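Local atomic coordinates of exoglucanase A (Cellulomonas fimi, PDB entry 7CBD), a protein that hydrolyses the 1,4-beta-glucosidic bonds of cellulose with inversion of anomeric configuration, releasing cellobiose from non-reducing chain ends, and is represented here by its family 6 catalytic domain. Residues Ala23-Ala28 with Arg43-Gln48; Leu38-Arg43 with Gly433-Glu438; Pro49-Met54 with Val362-Pro367. One frame throughout, in Å; residues are numbered along the deposited sequence.

From the N terminus, interaction 1 comes first: helix 19-30 meets the end of helix 36-45, closing a short loop of 14 residues. Before that loop ends, interaction 2 opens on helix 36-45 and runs to 433-438, so the two cross along the chain and share Arg43; Thr44 of the first also hydrogen-bonds to Thr434 of the second. Interaction 3 follows interaction 1 in series and is nested within the long loop of interaction 2, joining the first barrel strand, 52-54, to the loop after the last, 358-362. Gln48 and Val45 of interaction 1 pack on Trp363 of interaction 3, linking the outer helices to the barrel.

Interaction 1 (Ala23-Ala28 with Arg43-Gln48); sequences ASVNAA and RTVAGQ
Val25 and Asn26, neighbours on helix 19-30, receive the methyl group of Ala46 between them. On the apolar side, Ala46 CB sits 3.6 Å from Val25 CG1. That branch of the valine lies anti to its own backbone N (chi1 173°), a setting that aims it at Ala46. The same CG1 looks more distantly at Val45 CG1, 4.4 Å off, so one branch serves both residues. Phe420, from helix 417-425, touches Val25 and Val45 as well and adds an aromatic group to this buried patch.

The two helices are consecutive in the family 6 catalytic domain and precede the first strand of its barrel. A type I beta turn runs from Val45 to Gln48, closed by Gln48 N donating to Val45 O at 3.0 Å. The turn carries Ala46 on the side of helix 19-30, while Gln48 goes on to pack against Trp363.

Polar groups border the patch, but they meet it by van der Waals contact, and the two segments share no hydrogen bonds. Asn26 brings its amide up beside the methyl, with OD1 at 3.5 Å from Ala46 CB. The same oxygen lies 4.0 Å from Arg43 CG, touching the aliphatic part of the arginine. These two side chains cross at about a right angle, their amide and guanidinium planes 29° apart. Arg43 then leads its charged end away from helix 19-30, to the carbonyl of Thr434.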
loop_
_atom_site.group_PDB
_atom_site.type_symbol
_atom_site.label_atom_id
_atom_site.label_comp_id
_atom_site.label_asym_id
_atom_site.label_seq_id
_atom_site.Cartn_x
_atom_site.Cartn_y
_atom_site.Cartn_z
ATOM N N ALA A 23 15.476 -3.969 -11.891
ATOM C CA ALA A 23 15.914 -3.741 -13.266
ATOM C C ALA A 23 15.118 -2.613 -13.914
ATOM O O ALA A 23 15.677 -1.787 -14.649
ATOM C CB ALA A 23 15.814 -5.033 -14.078
ATOM N N SER A 24 13.809 -2.545 -13.645
ATOM C CA SER A 24 13.007 -1.437 -14.160
ATOM C C SER A 24 13.506 -0.102 -13.622
ATOM O O SER A 24 13.581 0.886 -14.363
ATOM C CB SER A 24 11.541 -1.645 -13.791
ATOM O OG SER A 24 11.050 -2.830 -14.387
ATOM N N VAL A 25 13.857 -0.050 -12.336
ATOM C CA VAL A 25 14.364 1.190 -11.761
ATOM C C VAL A 25 15.703 1.556 -12.387
ATOM O O VAL A 25 15.939 2.712 -12.760
ATOM C CB VAL A 25 14.466 1.075 -10.230
ATOM C CG1 VAL A 25 15.150 2.309 -9.661
ATOM C CG2 VAL A 25 13.095 0.879 -9.615
ATOM N N ASN A 26 16.603 0.580 -12.516
ATOM C CA ASN A 26 17.905 0.869 -13.111
ATOM C C ASN A 26 17.778 1.313 -14.568
ATOM O O ASN A 26 18.562 2.149 -15.031
ATOM C CB ASN A 26 18.833 -0.340 -12.974
ATOM C CG ASN A 26 19.373 -0.500 -11.563
ATOM O OD1 ASN A 26 19.620 0.481 -10.864
ATOM N ND2 ASN A 26 19.564 -1.743 -11.142
ATOM N N ALA A 27 16.816 0.763 -15.312
ATOM C CA ALA A 27 16.587 1.242 -16.671
ATOM C C ALA A 27 16.123 2.692 -16.660
ATOM O O ALA A 27 16.587 3.511 -17.465
ATOM C CB ALA A 27 15.582 0.340 -17.388
ATOM N N ALA A 28 15.220 3.036 -15.736
ATOM C CA ALA A 28 14.808 4.428 -15.590
ATOM C C ALA A 28 15.997 5.320 -15.259
ATOM O O ALA A 28 16.100 6.442 -15.772
ATOM C CB ALA A 28 13.724 4.547 -14.523
ATOM N N ARG A 43 19.271 4.880 -8.667
ATOM C CA ARG A 43 20.028 3.664 -8.386
ATOM C C ARG A 43 19.907 3.253 -6.922
ATOM O O ARG A 43 19.818 2.062 -6.613
ATOM C CB ARG A 43 21.485 3.830 -8.812
ATOM C CG ARG A 43 21.647 3.939 -10.327
ATOM C CD ARG A 43 23.092 3.796 -10.772
ATOM N NE ARG A 43 23.949 4.861 -10.254
ATOM C CZ ARG A 43 24.236 5.986 -10.908
ATOM N NH1 ARG A 43 23.722 6.225 -12.111
ATOM N NH2 ARG A 43 25.040 6.882 -10.351
ATOM N N THR A 44 19.880 4.224 -6.004
ATOM C CA THR A 44 19.660 3.896 -4.595
ATOM C C THR A 44 18.293 3.259 -4.384
ATOM O O THR A 44 18.161 2.277 -3.643
ATOM C CB THR A 44 19.791 5.154 -3.740
ATOM O OG1 THR A 44 21.096 5.702 -3.922
ATOM C CG2 THR A 44 19.570 4.833 -2.260
ATOM N N VAL A 45 17.264 3.798 -5.036
ATOM C CA VAL A 45 15.916 3.251 -4.898
ATOM C C VAL A 45 15.874 1.789 -5.328
ATOM O O VAL A 45 15.171 0.969 -4.719
ATOM C CB VAL A 45 14.927 4.125 -5.690
ATOM C CG1 VAL A 45 13.550 3.473 -5.780
ATOM C CG2 VAL A 45 14.820 5.505 -5.060
ATOM N N ALA A 46 16.633 1.437 -6.373
ATOM C CA ALA A 46 16.622 0.079 -6.923
ATOM C C ALA A 46 17.084 -0.980 -5.927
ATOM O O ALA A 46 16.793 -2.168 -6.121
ATOM C CB ALA A 46 17.496 0.018 -8.178
ATOM N N GLY A 47 17.794 -0.590 -4.872
ATOM C CA GLY A 47 18.229 -1.545 -3.879
ATOM C C GLY A 47 17.234 -1.824 -2.780
ATOM O O GLY A 47 17.520 -2.637 -1.898
ATOM N N GLN A 48 16.065 -1.184 -2.804
ATOM C CA GLN A 48 15.114 -1.294 -1.704
ATOM C C GLN A 48 14.102 -2.414 -1.938
ATOM O O GLN A 48 13.790 -2.749 -3.082
ATOM C CB GLN A 48 14.378 0.030 -1.533
ATOM C CG GLN A 48 15.319 1.132 -1.080
ATOM C CD GLN A 48 15.978 0.777 0.237
ATOM O OE1 GLN A 48 15.288 0.516 1.215
ATOM N NE2 GLN A 48 17.313 0.721 0.258
#

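Interaction 2 (Leu38-Arg43 with Gly433-Glu438); sequences LAAKMR and GTTPVE
Late in the catalytic domain, the loop that follows helix 417-425 runs over the outer side of helix 36-45, where Thr434 is held by Ala40 and Arg43. Thr434 N donates to Ala40 O at 3.0 Å, an almost straight bond (168°) that reaches the oxygen from above its carbonyl plane. Gly433, having no side chain, brings its CA to 3.5 Å from Ala40 O in a CA-H...O contact.

One turn further on, Arg43 answers with its guanidinium. It grips side-on, NE at 2.8 Å and NH2 at 2.9 Å from the single oxygen Thr434 O, and both bonds are bent, as they must be when two nitrogens converge on one atom. A bend at chi3 (-63°) folds the guanidinium back so that one face turns toward Ala39 O and Ala40 CA, which lie over its rim, while Thr435 OG1 lies at its edge. Pro436 CD packs 3.7 Å from Arg43 NE, the two side chains crossing at about a right angle.

Thr434 OG1 turns to Thr44 for its hydrogen bond. Behind this surface contact, Leu38, Lys41 and Met42 pack against helix 417-425, and Met42 and Arg43 also touch Ala29 of helix 19-30.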
loop_
_atom_site.group_PDB
_atom_site.type_symbol
_atom_site.label_atom_id
_atom_site.label_comp_id
_atom_site.label_asym_id
_atom_site.label_seq_id
_atom_site.Cartn_x
_atom_site.Cartn_y
_atom_site.Cartn_z
ATOM N N LEU A 38 20.126 12.767 -10.428
ATOM C CA LEU A 38 18.853 12.073 -10.307
ATOM C C LEU A 38 19.019 10.590 -10.606
ATOM O O LEU A 38 18.457 9.742 -9.901
ATOM C CB LEU A 38 17.839 12.710 -11.253
ATOM C CG LEU A 38 16.469 12.042 -11.315
ATOM C CD1 LEU A 38 15.813 12.139 -9.945
ATOM C CD2 LEU A 38 15.626 12.712 -12.386
ATOM N N ALA A 39 19.806 10.256 -11.632
ATOM C CA ALA A 39 20.100 8.854 -11.915
ATOM C C ALA A 39 20.687 8.152 -10.697
ATOM O O ALA A 39 20.332 7.006 -10.403
ATOM C CB ALA A 39 21.049 8.748 -13.110
ATOM N N ALA A 40 21.599 8.820 -9.982
ATOM C CA ALA A 40 22.225 8.207 -8.811
ATOM C C ALA A 40 21.202 7.924 -7.713
ATOM O O ALA A 40 21.271 6.887 -7.036
ATOM C CB ALA A 40 23.353 9.106 -8.295
ATOM N N LYS A 41 20.247 8.839 -7.515
ATOM C CA LYS A 41 19.185 8.601 -6.539
ATOM C C LYS A 41 18.310 7.425 -6.954
ATOM O O LYS A 41 17.934 6.593 -6.119
ATOM C CB LYS A 41 18.321 9.851 -6.392
ATOM C CG LYS A 41 19.003 11.041 -5.738
ATOM C CD LYS A 41 18.026 12.213 -5.723
ATOM C CE LYS A 41 18.479 13.361 -4.847
ATOM N NZ LYS A 41 17.413 14.404 -4.774
ATOM N N MET A 42 17.974 7.342 -8.244
ATOM C CA MET A 42 17.206 6.200 -8.729
ATOM C C MET A 42 17.946 4.892 -8.476
ATOM O O MET A 42 17.334 3.896 -8.079
ATOM C CB MET A 42 16.875 6.368 -10.211
ATOM C CG MET A 42 15.946 7.529 -10.496
ATOM S SD MET A 42 15.501 7.594 -12.244
ATOM C CE MET A 42 14.186 8.810 -12.211
ATOM N N ARG A 43 19.271 4.880 -8.667
ATOM C CA ARG A 43 20.028 3.664 -8.386
ATOM C C ARG A 43 19.907 3.253 -6.922
ATOM O O ARG A 43 19.818 2.062 -6.613
ATOM C CB ARG A 43 21.485 3.830 -8.812
ATOM C CG ARG A 43 21.647 3.939 -10.327
ATOM C CD ARG A 43 23.092 3.796 -10.772
ATOM N NE ARG A 43 23.949 4.861 -10.254
ATOM C CZ ARG A 43 24.236 5.986 -10.908
ATOM N NH1 ARG A 43 23.722 6.225 -12.111
ATOM N NH2 ARG A 43 25.040 6.882 -10.351
ATOM N N GLY A 433 22.546 9.424 -3.352
ATOM C CA GLY A 433 22.900 8.742 -4.585
ATOM C C GLY A 433 23.825 7.556 -4.368
ATOM O O GLY A 433 24.595 7.499 -3.412
ATOM N N THR A 434 23.730 6.588 -5.279
ATOM C CA THR A 434 24.626 5.438 -5.336
ATOM C C THR A 434 25.359 5.484 -6.667
ATOM O O THR A 434 24.733 5.696 -7.711
ATOM C CB THR A 434 23.834 4.123 -5.240
ATOM O OG1 THR A 434 23.191 4.038 -3.966
ATOM C CG2 THR A 434 24.761 2.925 -5.410
ATOM N N THR A 435 26.676 5.284 -6.634
ATOM C CA THR A 435 27.507 5.345 -7.833
ATOM C C THR A 435 28.351 4.081 -7.917
ATOM O O THR A 435 29.118 3.789 -6.975
ATOM C CB THR A 435 28.397 6.588 -7.801
ATOM O OG1 THR A 435 27.567 7.754 -7.746
ATOM C CG2 THR A 435 29.287 6.655 -9.040
ATOM N N PRO A 436 28.263 3.313 -8.998
ATOM C CA PRO A 436 29.126 2.134 -9.120
ATOM C C PRO A 436 30.591 2.528 -9.224
ATOM O O PRO A 436 30.941 3.609 -9.711
ATOM C CB PRO A 436 28.640 1.458 -10.407
ATOM C CG PRO A 436 27.896 2.497 -11.145
ATOM C CD PRO A 436 27.346 3.460 -10.141
ATOM N N VAL A 437 31.452 1.615 -8.765
ATOM C CA VAL A 437 32.875 1.906 -8.623
ATOM C C VAL A 437 33.511 2.288 -9.955
ATOM O O VAL A 437 34.416 3.130 -9.999
ATOM C CB VAL A 437 33.598 0.730 -7.927
ATOM C CG1 VAL A 437 33.506 -0.545 -8.766
ATOM C CG2 VAL A 437 35.048 1.091 -7.616
ATOM N N GLU A 438 33.043 1.701 -11.061
ATOM C CA GLU A 438 33.637 1.992 -12.363
ATOM C C GLU A 438 33.429 3.438 -12.794
ATOM O O GLU A 438 34.206 3.945 -13.613
ATOM C CB GLU A 438 33.094 1.035 -13.430
ATOM C CG GLU A 438 31.592 1.123 -13.653
ATOM C CD GLU A 438 30.813 0.089 -12.860
ATOM O OE1 GLU A 438 31.337 -0.408 -11.838
ATOM O OE2 GLU A 438 29.673 -0.227 -13.266
#

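Interaction 3 (Pro49-Met54 with Val362-Pro367); sequences PTAVWM and VWIKPP
Trp53 presents the edge of its indole to Ile364. With CG anti to the carbonyl carbon (chi1 -72°), the ring swings toward the 362-367 loop and NE1 donates to Ile364 O at 2.8 Å (162°); the oxygen lies in the ring plane, whereas the nitrogen stands above the carbonyl plane. Ile364 CG2 lies off the ring plane, 3.9 Å from Trp53 CZ2, the two side chains crossing at about a right angle. Pro366 comes in obliquely, its CD 3.6 Å from Trp53 NE1. With an alanine in place of Trp53, Ile364 O would probably lose its indole donor and a gap would open beside Pro366.

Ala51 points its CB at Ile364, and its N donates to Trp363 O. Thr50 CG2 meets the other tryptophan at the ring edge, in plane and 3.9 Å from Trp363 CE3; Pro367 CG lies over one face, toward the rim.

In family 6 the first and last strands of the distorted barrel do not pair continuously, and this buried contact spans that seam. Lys365 NZ, hydrogen-bonded to Ser370 O, lies near Asp371, predicted to be an active-site residue. The nearly straight, in-plane indole bond fixes the ring's rotation, while one backbone bond and a water between Trp363 N and Pro49 O tie the chain segments.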
loop_
_atom_site.group_PDB
_atom_site.type_symbol
_atom_site.label_atom_id
_atom_site.label_comp_id
_atom_site.label_asym_id
_atom_site.label_seq_id
_atom_site.Cartn_x
_atom_site.Cartn_y
_atom_site.Cartn_z
ATOM N N PRO A 49 13.587 -2.999 -0.851
ATOM C CA PRO A 49 12.642 -4.122 -0.962
ATOM C C PRO A 49 11.217 -3.642 -1.222
ATOM O O PRO A 49 10.723 -2.728 -0.555
ATOM C CB PRO A 49 12.742 -4.795 0.413
ATOM C CG PRO A 49 13.044 -3.665 1.337
ATOM C CD PRO A 49 13.942 -2.719 0.552
ATOM N N THR A 50 10.548 -4.294 -2.175
ATOM C CA THR A 50 9.162 -4.013 -2.528
ATOM C C THR A 50 8.380 -5.320 -2.574
ATOM O O THR A 50 8.943 -6.399 -2.780
ATOM C CB THR A 50 9.060 -3.335 -3.906
ATOM O OG1 THR A 50 9.735 -4.135 -4.888
ATOM C CG2 THR A 50 9.670 -1.945 -3.883
ATOM N N ALA A 51 7.066 -5.216 -2.400
ATOM C CA ALA A 51 6.227 -6.402 -2.425
ATOM C C ALA A 51 5.979 -6.866 -3.853
ATOM O O ALA A 51 5.914 -6.066 -4.793
ATOM C CB ALA A 51 4.889 -6.133 -1.744
ATOM N N VAL A 52 5.820 -8.177 -3.999
ATOM C CA VAL A 52 5.414 -8.785 -5.258
ATOM C C VAL A 52 3.901 -8.962 -5.233
ATOM O O VAL A 52 3.355 -9.581 -4.311
ATOM C CB VAL A 52 6.128 -10.130 -5.469
ATOM C CG1 VAL A 52 5.542 -10.852 -6.676
ATOM C CG2 VAL A 52 7.624 -9.897 -5.627
ATOM N N TRP A 53 3.222 -8.419 -6.241
ATOM C CA TRP A 53 1.763 -8.420 -6.294
ATOM C C TRP A 53 1.276 -9.579 -7.154
ATOM O O TRP A 53 1.614 -9.663 -8.340
ATOM C CB TRP A 53 1.242 -7.113 -6.893
ATOM C CG TRP A 53 1.387 -5.931 -5.990
ATOM C CD1 TRP A 53 2.558 -5.391 -5.515
ATOM C CD2 TRP A 53 0.325 -5.136 -5.445
ATOM N NE1 TRP A 53 2.281 -4.302 -4.715
ATOM C CE2 TRP A 53 0.922 -4.128 -4.655
ATOM C CE3 TRP A 53 -1.068 -5.173 -5.551
ATOM C CZ2 TRP A 53 0.167 -3.180 -3.966
ATOM C CZ3 TRP A 53 -1.809 -4.223 -4.869
ATOM C CH2 TRP A 53 -1.193 -3.240 -4.092
ATOM N N MET A 54 0.453 -10.451 -6.569
ATOM C CA MET A 54 -0.304 -11.420 -7.357
ATOM C C MET A 54 -1.643 -10.771 -7.714
ATOM O O MET A 54 -2.691 -11.054 -7.138
ATOM C CB MET A 54 -0.465 -12.728 -6.590
ATOM C CG MET A 54 0.855 -13.486 -6.414
ATOM S SD MET A 54 1.532 -14.138 -7.963
ATOM C CE MET A 54 3.026 -13.170 -8.168
ATOM N N VAL A 362 7.274 -0.645 5.152
ATOM C CA VAL A 362 7.410 -1.510 3.988
ATOM C C VAL A 362 7.039 -0.699 2.757
ATOM O O VAL A 362 6.316 0.296 2.839
ATOM C CB VAL A 362 6.506 -2.760 4.097
ATOM C CG1 VAL A 362 7.069 -3.746 5.099
ATOM C CG2 VAL A 362 5.099 -2.343 4.512
ATOM N N TRP A 363 7.539 -1.137 1.602
ATOM C CA TRP A 363 7.085 -0.629 0.304
ATOM C C TRP A 363 6.226 -1.727 -0.305
ATOM O O TRP A 363 6.743 -2.665 -0.926
ATOM C CB TRP A 363 8.250 -0.265 -0.605
ATOM C CG TRP A 363 8.929 1.005 -0.226
ATOM C CD1 TRP A 363 8.654 1.808 0.850
ATOM C CD2 TRP A 363 10.005 1.628 -0.931
ATOM N NE1 TRP A 363 9.498 2.903 0.845
ATOM C CE2 TRP A 363 10.343 2.805 -0.231
ATOM C CE3 TRP A 363 10.720 1.297 -2.086
ATOM C CZ2 TRP A 363 11.367 3.656 -0.653
ATOM C CZ3 TRP A 363 11.738 2.139 -2.502
ATOM C CH2 TRP A 363 12.053 3.306 -1.785
ATOM N N ILE A 364 4.913 -1.627 -0.106
ATOM C CA ILE A 364 4.015 -2.615 -0.687
ATOM C C ILE A 364 3.776 -2.302 -2.160
ATOM O O ILE A 364 4.114 -3.094 -3.043
ATOM C CB ILE A 364 2.711 -2.750 0.124
ATOM C CG1 ILE A 364 3.001 -3.113 1.587
ATOM C CG2 ILE A 364 1.825 -3.804 -0.504
ATOM C CD1 ILE A 364 3.807 -4.396 1.787
ATOM N N LYS A 365 3.237 -1.126 -2.455
ATOM C CA LYS A 365 3.210 -0.669 -3.842
ATOM C C LYS A 365 4.642 -0.389 -4.295
ATOM O O LYS A 365 5.391 0.275 -3.573
ATOM C CB LYS A 365 2.398 0.615 -3.936
ATOM C CG LYS A 365 2.317 1.191 -5.336
ATOM C CD LYS A 365 1.416 0.354 -6.230
ATOM C CE LYS A 365 1.292 0.985 -7.614
ATOM N NZ LYS A 365 0.269 0.315 -8.466
ATOM N N PRO A 366 5.067 -0.869 -5.465
ATOM C CA PRO A 366 6.438 -0.573 -5.931
ATOM C C PRO A 366 6.494 0.788 -6.600
ATOM O O PRO A 366 5.778 1.027 -7.588
ATOM C CB PRO A 366 6.721 -1.697 -6.943
ATOM C CG PRO A 366 5.637 -2.756 -6.686
ATOM C CD PRO A 366 4.441 -1.922 -6.282
ATOM N N PRO A 367 7.316 1.709 -6.095
ATOM C CA PRO A 367 7.398 3.034 -6.719
ATOM C C PRO A 367 7.713 2.935 -8.202
ATOM O O PRO A 367 8.589 2.175 -8.624
ATOM C CB PRO A 367 8.532 3.721 -5.947
ATOM C CG PRO A 367 8.501 3.061 -4.598
ATOM C CD PRO A 367 8.132 1.623 -4.864
HETATM O O HOH W 1 9.270 -3.382 1.792
#